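Side-chain contacts in ribosome-associated factor Y (Coxiella burnetii, PDB 3TQM), which probably acts as a ribosome hibernation factor of the short HPF/YfiA family, associating with 100S ribosomes, the dimers of 70S ribosomes: residues R17-T20 against E21-L24; K72-D75 against L76-K80; E82-L85 against S86-K89; H42-K45 against L46-I49; V54-P57 against G58-I61. One frame throughout, in Å; residues are numbered along the deposited sequence.

All five contacts are local: interactions 1, 2 and 3 run along helices, while interactions 4 and 5 close the two hairpins of the sheet. Interactions 1 and 2 lie nearest the middle of the chain and touch through the salt bridge of K23 with D75 and through apolar packing. Interactions 2 and 3 follow one another on helix 70-89, but interaction 3 is a surface contact with more polar side chains. Interactions 4 and 5 use strand 47-56 at its two ends, their centres about 26 Å apart. The hairpin of interaction 4 is mostly exposed, tied to interaction 2 by a probable hydrogen bond of T73 OG1 with K48 O, whereas interaction 5 buries V54, L56 and I61 and packs against interaction 3.

Interaction 1 (R17-T20 against E21-L24); sequences RELT and EKKL
L19 and K23 meet one turn apart on helix 14-24, the helical crossover of a beta-alpha-beta unit whose strands are 2-8 and 36-44. Followed outward, K23 begins with CB 3.6 Å from L19 O, the same carbonyl oxygen that accepts the helical hydrogen bond from K23 N, and CG stays beside that oxygen. The chain then runs extended and passes from backbone to side chain: CD comes to 4.0 Å from L19 CD1, CE lies near both leucine methyls, and NZ ends 3.7 Å from L19 CD1. The ammonium also makes a salt bridge with OD1 of D75 on helix 70-89. Lysine suits this place because its methylenes can lie on a leucine while its charge reaches across to the next helix. L19 meets it by holding CG anti to the backbone N (chi1 -176°), which brings the branched end toward the following turn, and there its CD2 also receives K22 CE at 3.7 Å. The same leucine packs on Y71 and V74.

On the buried flank T20 and L24 lie side by side and point the same way, with T20 CG2 4.1 Å from L24 CD1, both against I39 of strand 36-44. The threonine hydroxyl can be buried there because OG1 bonds to L16 O. On the more exposed flank the opposite charges of R17 and E21 probably attract, but no N-H points at the carboxylate. Their guanidinium and carboxylate planes stand 68° apart, and E21 OE2, 4.2 Å from R17 NE, lies well out of the guanidinium plane.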
loop_
_atom_site.group_PDB
_atom_site.type_symbol
_atom_site.label_atom_id
_atom_site.label_comp_id
_atom_site.label_asym_id
_atom_site.label_seq_id
_atom_site.Cartn_x
_atom_site.Cartn_y
_atom_site.Cartn_z
ATOM N N ARG A 17 10.794 -2.279 -4.166
ATOM C CA ARG A 17 10.278 -0.994 -4.601
ATOM C C ARG A 17 9.554 -1.128 -5.933
ATOM O O ARG A 17 8.476 -0.566 -6.124
ATOM C CB ARG A 17 11.414 0.014 -4.727
ATOM C CG ARG A 17 10.934 1.407 -5.063
ATOM C CD ARG A 17 12.037 2.422 -4.890
ATOM N NE ARG A 17 11.494 3.771 -4.933
ATOM C CZ ARG A 17 11.019 4.414 -3.872
ATOM N NH1 ARG A 17 11.027 3.831 -2.681
ATOM N NH2 ARG A 17 10.536 5.643 -3.998
ATOM N N GLU A 18 10.159 -1.870 -6.853
ATOM C CA GLU A 18 9.562 -2.100 -8.161
ATOM C C GLU A 18 8.296 -2.935 -8.033
ATOM O O GLU A 18 7.265 -2.612 -8.622
ATOM C CB GLU A 18 10.551 -2.791 -9.098
ATOM C CG GLU A 18 9.959 -3.162 -10.445
ATOM C CD GLU A 18 10.970 -3.809 -11.369
ATOM O OE1 GLU A 18 11.871 -4.514 -10.866
ATOM O OE2 GLU A 18 10.867 -3.606 -12.596
ATOM N N LEU A 19 8.386 -4.010 -7.256
ATOM C CA LEU A 19 7.250 -4.894 -7.021
ATOM C C LEU A 19 6.038 -4.130 -6.494
ATOM O O LEU A 19 4.915 -4.324 -6.963
ATOM C CB LEU A 19 7.638 -5.998 -6.036
ATOM C CG LEU A 19 6.608 -7.093 -5.728
ATOM C CD1 LEU A 19 5.618 -6.672 -4.642
ATOM C CD2 LEU A 19 5.882 -7.529 -6.994
ATOM N N THR A 20 6.266 -3.257 -5.518
ATOM C CA THR A 20 5.177 -2.506 -4.908
ATOM C C THR A 20 4.588 -1.511 -5.899
ATOM O O THR A 20 3.379 -1.299 -5.934
ATOM C CB THR A 20 5.641 -1.760 -3.644
ATOM O OG1 THR A 20 6.167 -2.701 -2.699
ATOM C CG2 THR A 20 4.475 -1.018 -3.015
ATOM N N GLU A 21 5.455 -0.902 -6.701
ATOM C CA GLU A 21 5.023 0.044 -7.723
ATOM C C GLU A 21 4.056 -0.591 -8.717
ATOM O O GLU A 21 2.966 -0.072 -8.947
ATOM C CB GLU A 21 6.225 0.614 -8.476
ATOM C CG GLU A 21 6.883 1.801 -7.801
ATOM C CD GLU A 21 8.056 2.340 -8.597
ATOM O OE1 GLU A 21 8.300 1.837 -9.716
ATOM O OE2 GLU A 21 8.734 3.264 -8.104
ATOM N N LYS A 22 4.458 -1.715 -9.300
ATOM C CA LYS A 22 3.670 -2.344 -10.353
ATOM C C LYS A 22 2.339 -2.885 -9.840
ATOM O O LYS A 22 1.356 -2.930 -10.579
ATOM C CB LYS A 22 4.464 -3.452 -11.050
ATOM C CG LYS A 22 4.503 -4.763 -10.299
ATOM C CD LYS A 22 4.983 -5.884 -11.203
ATOM C CE LYS A 22 4.873 -7.233 -10.512
ATOM N NZ LYS A 22 5.202 -8.360 -11.428
ATOM N N LYS A 23 2.305 -3.289 -8.574
ATOM C CA LYS A 23 1.065 -3.780 -7.979
ATOM C C LYS A 23 0.080 -2.647 -7.704
ATOM O O LYS A 23 -1.130 -2.824 -7.829
ATOM C CB LYS A 23 1.341 -4.570 -6.702
ATOM C CG LYS A 23 1.604 -6.041 -6.941
ATOM C CD LYS A 23 1.726 -6.792 -5.628
ATOM C CE LYS A 23 1.969 -8.272 -5.864
ATOM N NZ LYS A 23 2.612 -8.907 -4.677
ATOM N N LEU A 24 0.601 -1.487 -7.324
ATOM C CA LEU A 24 -0.239 -0.323 -7.085
ATOM C C LEU A 24 -0.829 0.177 -8.391
ATOM O O LEU A 24 -1.955 0.668 -8.429
ATOM C CB LEU A 24 0.561 0.788 -6.408
ATOM C CG LEU A 24 0.799 0.637 -4.909
ATOM C CD1 LEU A 24 1.768 1.696 -4.428
ATOM C CD2 LEU A 24 -0.517 0.731 -4.160
#

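Interaction 2 (K72-D75 against L76-K80); sequences KTVD and LLMHK
D75 holds CG anti to its own backbone nitrogen (chi1 -154°), while H79 has CG opposite its carbonyl carbon (chi1 -66°); residues one turn apart already share a side of helix 70-89, and these torsions turn carboxylate and imidazole toward each other. The resulting bond from H79 NE2 to D75 OD2 is weak, 3.3 Å long and bent, with the two flat groups turned 49° against each other. H79 CD2 also comes to 3.1 Å from D75 O. Because the other carboxylate oxygen, OD1, is engaged by K23, the aspartate faces two basic partners, and its charge might favour a protonated imidazole.

Next to this pair the exposed K72 keeps its charge at the surface, its bent end passing L76 CD1 with NZ at 3.7 Å, a plain van der Waals contact. On the buried side V74 CG1 and CG of M78, a selenomethionine, are in looser contact at 4.4 Å.

V74, L77 and M78 suit that side, having no polar side-chain groups to satisfy: V74 packs on L16, L19 and T20 of helix 14-24, M78 on L24 of the same helix, and L77 on V50, A52 and A63 of strands 47-56 and 59-65.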
loop_
_atom_site.group_PDB
_atom_site.type_symbol
_atom_site.label_atom_id
_atom_site.label_comp_id
_atom_site.label_asym_id
_atom_site.label_seq_id
_atom_site.Cartn_x
_atom_site.Cartn_y
_atom_site.Cartn_z
ATOM N N LYS A 72 5.257 -10.724 0.729
ATOM C CA LYS A 72 3.945 -11.295 0.991
ATOM C C LYS A 72 3.027 -10.258 1.638
ATOM O O LYS A 72 1.826 -10.223 1.368
ATOM C CB LYS A 72 4.067 -12.521 1.895
ATOM C CG LYS A 72 2.802 -13.357 1.970
ATOM C CD LYS A 72 2.942 -14.492 2.971
ATOM C CE LYS A 72 1.771 -15.457 2.871
ATOM N NZ LYS A 72 0.463 -14.749 2.965
ATOM N N THR A 73 3.602 -9.411 2.488
ATOM C CA THR A 73 2.841 -8.367 3.166
ATOM C C THR A 73 2.260 -7.367 2.173
ATOM O O THR A 73 1.096 -6.983 2.275
ATOM C CB THR A 73 3.706 -7.604 4.188
ATOM O OG1 THR A 73 4.267 -8.529 5.128
ATOM C CG2 THR A 73 2.863 -6.578 4.928
ATOM N N VAL A 74 3.083 -6.941 1.218
ATOM C CA VAL A 74 2.634 -6.023 0.176
ATOM C C VAL A 74 1.405 -6.586 -0.514
ATOM O O VAL A 74 0.399 -5.895 -0.686
ATOM C CB VAL A 74 3.730 -5.775 -0.873
ATOM C CG1 VAL A 74 3.144 -5.103 -2.105
ATOM C CG2 VAL A 74 4.855 -4.935 -0.279
ATOM N N ASP A 75 1.492 -7.854 -0.897
ATOM C CA ASP A 75 0.393 -8.540 -1.562
ATOM C C ASP A 75 -0.876 -8.465 -0.721
ATOM O O ASP A 75 -1.959 -8.202 -1.243
ATOM C CB ASP A 75 0.765 -10.000 -1.821
ATOM C CG ASP A 75 0.027 -10.588 -3.005
ATOM O OD1 ASP A 75 0.622 -10.655 -4.101
ATOM O OD2 ASP A 75 -1.148 -10.978 -2.845
ATOM N N LEU A 76 -0.736 -8.690 0.581
ATOM C CA LEU A 76 -1.872 -8.635 1.498
ATOM C C LEU A 76 -2.475 -7.235 1.573
ATOM O O LEU A 76 -3.696 -7.075 1.576
ATOM C CB LEU A 76 -1.457 -9.105 2.895
ATOM C CG LEU A 76 -1.561 -10.604 3.206
ATOM C CD1 LEU A 76 -0.939 -11.445 2.104
ATOM C CD2 LEU A 76 -0.924 -10.915 4.553
ATOM N N LEU A 77 -1.614 -6.226 1.635
ATOM C CA LEU A 77 -2.060 -4.841 1.746
ATOM C C LEU A 77 -2.861 -4.414 0.520
ATOM O O LEU A 77 -3.778 -3.598 0.623
ATOM C CB LEU A 77 -0.870 -3.904 1.949
ATOM C CG LEU A 77 -1.210 -2.425 2.148
ATOM C CD1 LEU A 77 -2.145 -2.240 3.333
ATOM C CD2 LEU A 77 0.053 -1.600 2.328
HETATM N N MSE A 78 -2.510 -4.965 -0.639
HETATM C CA MSE A 78 -3.229 -4.658 -1.871
HETATM C C MSE A 78 -4.685 -5.113 -1.787
HETATM O O MSE A 78 -5.590 -4.398 -2.210
HETATM C CB MSE A 78 -2.542 -5.296 -3.079
HETATM C CG MSE A 78 -1.113 -4.834 -3.324
HETATM SE SE MSE A 78 -0.936 -2.907 -3.600
HETATM C CE MSE A 78 -0.381 -2.389 -1.805
ATOM N N HIS A 79 -4.904 -6.306 -1.239
ATOM C CA HIS A 79 -6.256 -6.838 -1.077
ATOM C C HIS A 79 -7.078 -5.971 -0.134
ATOM O O HIS A 79 -8.259 -5.731 -0.369
ATOM C CB HIS A 79 -6.227 -8.278 -0.561
ATOM C CG HIS A 79 -5.637 -9.258 -1.526
ATOM N ND1 HIS A 79 -6.283 -9.649 -2.678
ATOM C CD2 HIS A 79 -4.464 -9.934 -1.504
ATOM C CE1 HIS A 79 -5.532 -10.519 -3.328
ATOM N NE2 HIS A 79 -4.423 -10.711 -2.636
ATOM N N LYS A 80 -6.450 -5.510 0.942
ATOM C CA LYS A 80 -7.119 -4.620 1.882
ATOM C C LYS A 80 -7.450 -3.284 1.219
ATOM O O LYS A 80 -8.516 -2.712 1.460
ATOM C CB LYS A 80 -6.258 -4.398 3.129
ATOM C CG LYS A 80 -6.172 -5.613 4.039
ATOM C CD LYS A 80 -5.531 -5.271 5.377
ATOM C CE LYS A 80 -5.678 -6.422 6.360
ATOM N NZ LYS A 80 -5.158 -6.084 7.713
#

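Interaction 3 (E82-L85 against S86-K89); sequences ETQL and SKYK
The last turns of helix 70-89 carry this contact, in which S86 folds back on E82, and K87 on T83 and Q84. S86 N gives E82 O the regular helical bond at 2.8 Å. With OG beside its backbone N (chi1 -75°), the serine turns its hydroxyl toward the preceding turn, 3.3 Å from E82 O, at best a weak second bond. Serine suits an exposed helical position because its short hydroxyl can lie against the preceding turn.

K87 runs extended outward, leaning back toward the preceding turn. Its CE passes 4.4 Å from T83 CG2, and its CD lies 4.2 Å from both OE1 and NE2 of Q84, so the amide group flanks the methylene. Q84 reaches there by bending about CB-CG (chi2 -53°). K87 NZ remains 4.0 Å from Q84 OE1, too far for a hydrogen bond, though the charge and the amide oxygen may attract weakly.

Y88 behaves differently. Its CB touches L85 O at 3.3 Å, and that oxygen lies in the ring plane at the edge, with CD2 3.9 Å from it. With CG anti to the backbone N, the ring leads away from the helix and its OH bonds to E33.

Helix and hairpin meet here: L85 is buried against I61 of strand 59-65, L56 of strand 47-56 and I27 of a loop, while Y88 packs on L56 and S59, and E82 turns to Q28 N.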
loop_
_atom_site.group_PDB
_atom_site.type_symbol
_atom_site.label_atom_id
_atom_site.label_comp_id
_atom_site.label_asym_id
_atom_site.label_seq_id
_atom_site.Cartn_x
_atom_site.Cartn_y
_atom_site.Cartn_z
ATOM N N GLU A 82 -7.921 -2.770 -2.114
ATOM C CA GLU A 82 -8.983 -3.014 -3.082
ATOM C C GLU A 82 -10.339 -3.097 -2.396
ATOM O O GLU A 82 -11.324 -2.543 -2.882
ATOM C CB GLU A 82 -8.707 -4.287 -3.884
ATOM C CG GLU A 82 -7.473 -4.198 -4.761
ATOM C CD GLU A 82 -7.581 -5.055 -6.007
ATOM O OE1 GLU A 82 -7.637 -6.295 -5.878
ATOM O OE2 GLU A 82 -7.617 -4.484 -7.120
ATOM N N THR A 83 -10.382 -3.795 -1.268
ATOM C CA THR A 83 -11.591 -3.853 -0.461
ATOM C C THR A 83 -12.064 -2.443 -0.119
ATOM O O THR A 83 -13.226 -2.101 -0.330
ATOM C CB THR A 83 -11.366 -4.637 0.849
ATOM O OG1 THR A 83 -11.019 -5.994 0.546
ATOM C CG2 THR A 83 -12.627 -4.621 1.702
ATOM N N GLN A 84 -11.153 -1.627 0.402
ATOM C CA GLN A 84 -11.492 -0.272 0.832
ATOM C C GLN A 84 -11.883 0.628 -0.339
ATOM O O GLN A 84 -12.727 1.517 -0.196
ATOM C CB GLN A 84 -10.339 0.349 1.624
ATOM C CG GLN A 84 -10.125 -0.289 2.987
ATOM C CD GLN A 84 -11.397 -0.332 3.811
ATOM O OE1 GLN A 84 -11.764 -1.374 4.354
ATOM N NE2 GLN A 84 -12.080 0.805 3.909
ATOM N N LEU A 85 -11.267 0.391 -1.493
ATOM C CA LEU A 85 -11.609 1.121 -2.705
ATOM C C LEU A 85 -12.995 0.723 -3.211
ATOM O O LEU A 85 -13.733 1.554 -3.734
ATOM C CB LEU A 85 -10.555 0.890 -3.790
ATOM C CG LEU A 85 -9.255 1.687 -3.649
ATOM C CD1 LEU A 85 -8.148 1.083 -4.498
ATOM C CD2 LEU A 85 -9.478 3.149 -4.013
ATOM N N SER A 86 -13.351 -0.547 -3.049
ATOM C CA SER A 86 -14.669 -1.012 -3.466
ATOM C C SER A 86 -15.777 -0.422 -2.599
ATOM O O SER A 86 -16.877 -0.167 -3.084
ATOM C CB SER A 86 -14.742 -2.539 -3.475
ATOM O OG SER A 86 -14.046 -3.073 -4.589
ATOM N N LYS A 87 -15.490 -0.213 -1.317
ATOM C CA LYS A 87 -16.439 0.456 -0.430
ATOM C C LYS A 87 -16.570 1.924 -0.830
ATOM O O LYS A 87 -17.674 2.467 -0.892
ATOM C CB LYS A 87 -16.001 0.343 1.031
ATOM C CG LYS A 87 -16.124 -1.055 1.612
ATOM C CD LYS A 87 -15.731 -1.080 3.082
ATOM C CE LYS A 87 -15.941 -2.464 3.682
ATOM N NZ LYS A 87 -15.505 -2.530 5.109
ATOM N N TYR A 88 -15.433 2.557 -1.094
ATOM C CA TYR A 88 -15.406 3.926 -1.577
ATOM C C TYR A 88 -16.308 4.075 -2.796
ATOM O O TYR A 88 -17.163 4.959 -2.851
ATOM C CB TYR A 88 -13.971 4.326 -1.929
ATOM C CG TYR A 88 -13.862 5.550 -2.805
ATOM C CD1 TYR A 88 -13.878 6.825 -2.254
ATOM C CD2 TYR A 88 -13.737 5.430 -4.182
ATOM C CE1 TYR A 88 -13.776 7.945 -3.052
ATOM C CE2 TYR A 88 -13.635 6.546 -4.988
ATOM C CZ TYR A 88 -13.655 7.801 -4.417
ATOM O OH TYR A 88 -13.555 8.918 -5.213
ATOM N N LYS A 89 -16.115 3.194 -3.773
ATOM C CA LYS A 89 -16.913 3.212 -4.993
ATOM C C LYS A 89 -18.392 2.972 -4.692
ATOM O O LYS A 89 -19.265 3.587 -5.299
ATOM C CB LYS A 89 -16.395 2.164 -5.979
ATOM C CG LYS A 89 -17.181 2.081 -7.275
ATOM C CD LYS A 89 -16.647 0.967 -8.156
ATOM C CE LYS A 89 -17.389 0.899 -9.480
ATOM N NZ LYS A 89 -16.865 -0.207 -10.331
#

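Interaction 4 (H42-K45 against L46-I49); sequences HINK and LKKI
H42 and I49 pair across the hairpin through two backbone bonds, H42 N to I49 O at 3.0 Å and a weaker return bond from I49 N to H42 O. Nearer the turn, N44 and K47 bond in both directions: N44 N to K47 O is 2.9 Å, and K47 N approaches N44 O from above its carbonyl plane. Between these pairs, I43 CA adds a C-H contact to K47 O at 3.1 Å.

The one ring contact is I49 CB over a face of the H42 imidazole, 3.9 Å from its centroid and 25° off the normal, a CH-pi contact that is tentative because the histidine has two modelled conformers.

Aliphatic contacts pair I43 with K48, side by side on one face, CG2 to CD 3.6 Å, a beta-branched methyl against a lysine methylene. On the other face K47 CE, at 4.0 Å, and I49 CD1, at 3.9 Å, both pack against N44 CB.

K45 adopts a positive phi (64°), as the first corner of a type II' turn requires; glycine is commonest there, but K45 holds it with its side chain at the surface. The whole forms a tight antiparallel beta hairpin with a two-residue loop joining strands 36-44 and 47-56.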
loop_
_atom_site.group_PDB
_atom_site.type_symbol
_atom_site.label_atom_id
_atom_site.label_comp_id
_atom_site.label_asym_id
_atom_site.label_seq_id
_atom_site.Cartn_x
_atom_site.Cartn_y
_atom_site.Cartn_z
ATOM N N HIS A 42 8.028 -1.265 7.568
ATOM C CA HIS A 42 8.705 -1.381 8.847
ATOM C C HIS A 42 8.602 -2.787 9.402
ATOM O O HIS A 42 7.685 -3.537 9.077
ATOM C CB HIS A 42 8.193 -0.342 9.855
ATOM C CG HIS A 42 6.702 -0.270 9.955
ATOM N ND1 HIS A 42 5.909 0.225 8.941
ATOM C CD2 HIS A 42 5.860 -0.604 10.962
ATOM C CE1 HIS A 42 4.642 0.178 9.314
ATOM N NE2 HIS A 42 4.586 -0.319 10.536
ATOM N N ILE A 43 9.568 -3.139 10.236
ATOM C CA ILE A 43 9.620 -4.464 10.839
ATOM C C ILE A 43 9.590 -4.374 12.363
ATOM O O ILE A 43 10.240 -3.520 12.964
ATOM C CB ILE A 43 10.846 -5.278 10.362
ATOM C CG1 ILE A 43 12.097 -4.937 11.176
ATOM C CG2 ILE A 43 11.079 -5.068 8.870
ATOM C CD1 ILE A 43 12.477 -6.010 12.179
ATOM N N ASN A 44 8.810 -5.253 12.979
ATOM C CA ASN A 44 8.773 -5.364 14.428
ATOM C C ASN A 44 9.091 -6.800 14.824
ATOM O O ASN A 44 8.202 -7.652 14.883
ATOM C CB ASN A 44 7.415 -4.934 14.978
ATOM C CG ASN A 44 7.403 -4.845 16.493
ATOM O OD1 ASN A 44 8.101 -5.594 17.178
ATOM N ND2 ASN A 44 6.603 -3.930 17.025
ATOM N N LYS A 45 10.371 -7.051 15.088
ATOM C CA LYS A 45 10.882 -8.401 15.312
ATOM C C LYS A 45 10.729 -9.256 14.057
ATOM O O LYS A 45 11.422 -9.035 13.064
ATOM C CB LYS A 45 10.204 -9.060 16.519
ATOM C CG LYS A 45 10.586 -8.433 17.852
ATOM C CD LYS A 45 9.899 -9.128 19.013
ATOM C CE LYS A 45 10.359 -8.551 20.343
ATOM N NZ LYS A 45 9.666 -9.185 21.498
ATOM N N LEU A 46 9.821 -10.226 14.104
ATOM C CA LEU A 46 9.586 -11.111 12.965
ATOM C C LEU A 46 8.479 -10.589 12.054
ATOM O O LEU A 46 8.248 -11.132 10.974
ATOM C CB LEU A 46 9.245 -12.525 13.441
ATOM C CG LEU A 46 10.347 -13.302 14.161
ATOM C CD1 LEU A 46 9.792 -14.588 14.746
ATOM C CD2 LEU A 46 11.508 -13.591 13.219
ATOM N N LYS A 47 7.797 -9.536 12.494
ATOM C CA LYS A 47 6.672 -8.986 11.744
ATOM C C LYS A 47 7.124 -7.998 10.668
ATOM O O LYS A 47 7.805 -7.012 10.956
ATOM C CB LYS A 47 5.660 -8.325 12.689
ATOM C CG LYS A 47 5.046 -9.287 13.701
ATOM C CD LYS A 47 3.892 -8.647 14.468
ATOM C CE LYS A 47 4.342 -7.416 15.242
ATOM N NZ LYS A 47 3.228 -6.795 16.016
ATOM N N LYS A 48 6.743 -8.281 9.426
ATOM C CA LYS A 48 7.034 -7.399 8.303
ATOM C C LYS A 48 5.799 -6.573 7.972
ATOM O O LYS A 48 5.013 -6.943 7.098
ATOM C CB LYS A 48 7.448 -8.212 7.074
ATOM C CG LYS A 48 8.647 -9.117 7.295
ATOM C CD LYS A 48 9.830 -8.335 7.838
ATOM C CE LYS A 48 11.088 -9.193 7.874
ATOM N NZ LYS A 48 10.885 -10.438 8.664
ATOM N N ILE A 49 5.629 -5.455 8.672
ATOM C CA ILE A 49 4.450 -4.610 8.492
ATOM C C ILE A 49 4.585 -3.633 7.327
ATOM O O ILE A 49 5.615 -2.972 7.169
ATOM C CB ILE A 49 4.136 -3.804 9.763
ATOM C CG1 ILE A 49 3.913 -4.736 10.953
ATOM C CG2 ILE A 49 2.929 -2.915 9.545
ATOM C CD1 ILE A 49 5.154 -4.988 11.770
#

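Interaction 5 (V54-P57 against G58-I61); sequences VKLP and GSTI
V54 and I61 form the tight end of a beta hairpin that joins strands 47-56 and 59-65 through a type II turn, L56 to S59. Their backbones bond in both directions, V54 N reaching I61 O at 2.8 Å, and the CB atoms of the two residues are 4.2 Å apart. L56 extends the same face with CD1 3.8 Å from I61 CD1. Branched aliphatic residues suit this buried face: V54 and L56 pack on I34, while L56 meets Y88 and I61 meets Q84 of helix 70-89.

The turn itself is exposed, and the return bond there from S59 N to L56 O is weak. P57 fits its first corner, where a proline phi is natural, and G58 takes the second with phi 97°, a conformation open to glycine because it has no CB to press on the carbonyl oxygen of P57.

On the opposite face lie K55 and T60, whose side chains cross at nearly a right angle. K55 bends about CB-CG (chi2 53°) and brings NZ to 3.3 Å from S59 O, well above that carbonyl's plane (58° out), while L56 N reaches the same oxygen tilted to the other side of that plane. One water accepts from K55 NZ at 2.7 Å and lies 3.1 Å from T60 OG1. At the turn, on the side of S59, a second water lies 2.8 Å from both P57 O, to which it donates, and S59 OG.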
loop_
_atom_site.group_PDB
_atom_site.type_symbol
_atom_site.label_atom_id
_atom_site.label_comp_id
_atom_site.label_asym_id
_atom_site.label_seq_id
_atom_site.Cartn_x
_atom_site.Cartn_y
_atom_site.Cartn_z
ATOM N N VAL A 54 -3.827 6.356 1.398
ATOM C CA VAL A 54 -4.274 6.683 0.046
ATOM C C VAL A 54 -5.279 7.832 0.020
ATOM O O VAL A 54 -6.268 7.826 0.753
ATOM C CB VAL A 54 -4.900 5.459 -0.645
ATOM C CG1 VAL A 54 -5.549 5.863 -1.960
ATOM C CG2 VAL A 54 -3.844 4.384 -0.864
ATOM N N LYS A 55 -5.019 8.812 -0.839
ATOM C CA LYS A 55 -5.850 10.003 -0.908
ATOM C C LYS A 55 -6.723 10.030 -2.161
ATOM O O LYS A 55 -6.224 10.032 -3.286
ATOM C CB LYS A 55 -4.982 11.260 -0.827
ATOM C CG LYS A 55 -5.758 12.566 -0.879
ATOM C CD LYS A 55 -6.870 12.603 0.160
ATOM C CE LYS A 55 -7.611 13.931 0.119
ATOM N NZ LYS A 55 -8.910 13.865 0.840
ATOM N N LEU A 56 -8.034 10.037 -1.945
ATOM C CA LEU A 56 -9.009 10.158 -3.016
ATOM C C LEU A 56 -9.722 11.489 -2.839
ATOM O O LEU A 56 -9.593 12.129 -1.794
ATOM C CB LEU A 56 -10.025 9.018 -2.943
ATOM C CG LEU A 56 -9.487 7.590 -3.030
ATOM C CD1 LEU A 56 -10.292 6.672 -2.125
ATOM C CD2 LEU A 56 -9.484 7.076 -4.467
ATOM N N PRO A 57 -10.472 11.924 -3.862
ATOM C CA PRO A 57 -11.231 13.170 -3.717
ATOM C C PRO A 57 -12.319 13.035 -2.652
ATOM O O PRO A 57 -13.278 12.283 -2.839
ATOM C CB PRO A 57 -11.861 13.362 -5.103
ATOM C CG PRO A 57 -10.985 12.574 -6.032
ATOM C CD PRO A 57 -10.561 11.380 -5.229
ATOM N N GLY A 58 -12.160 13.748 -1.541
ATOM C CA GLY A 58 -13.173 13.775 -0.501
ATOM C C GLY A 58 -12.947 12.833 0.666
ATOM O O GLY A 58 -13.612 12.950 1.691
ATOM N N SER A 59 -12.016 11.896 0.519
ATOM C CA SER A 59 -11.773 10.915 1.574
ATOM C C SER A 59 -10.349 10.375 1.585
ATOM O O SER A 59 -9.549 10.681 0.705
ATOM C CB SER A 59 -12.776 9.758 1.476
ATOM O OG SER A 59 -12.742 9.160 0.188
ATOM N N THR A 60 -10.046 9.568 2.597
ATOM C CA THR A 60 -8.714 9.007 2.757
ATOM C C THR A 60 -8.799 7.563 3.238
ATOM O O THR A 60 -9.561 7.249 4.154
ATOM C CB THR A 60 -7.879 9.823 3.757
ATOM O OG1 THR A 60 -7.803 11.183 3.319
ATOM C CG2 THR A 60 -6.475 9.257 3.876
ATOM N N ILE A 61 -8.017 6.686 2.617
ATOM C CA ILE A 61 -7.972 5.284 3.015
ATOM C C ILE A 61 -6.667 4.961 3.737
ATOM O O ILE A 61 -5.582 5.212 3.214
ATOM C CB ILE A 61 -8.123 4.346 1.798
ATOM C CG1 ILE A 61 -9.528 4.465 1.196
ATOM C CG2 ILE A 61 -7.835 2.906 2.188
ATOM C CD1 ILE A 61 -9.774 3.543 0.010
HETATM O O HOH W 1 -9.782 13.601 3.332
HETATM O O HOH W 2 -14.748 10.499 -1.225
#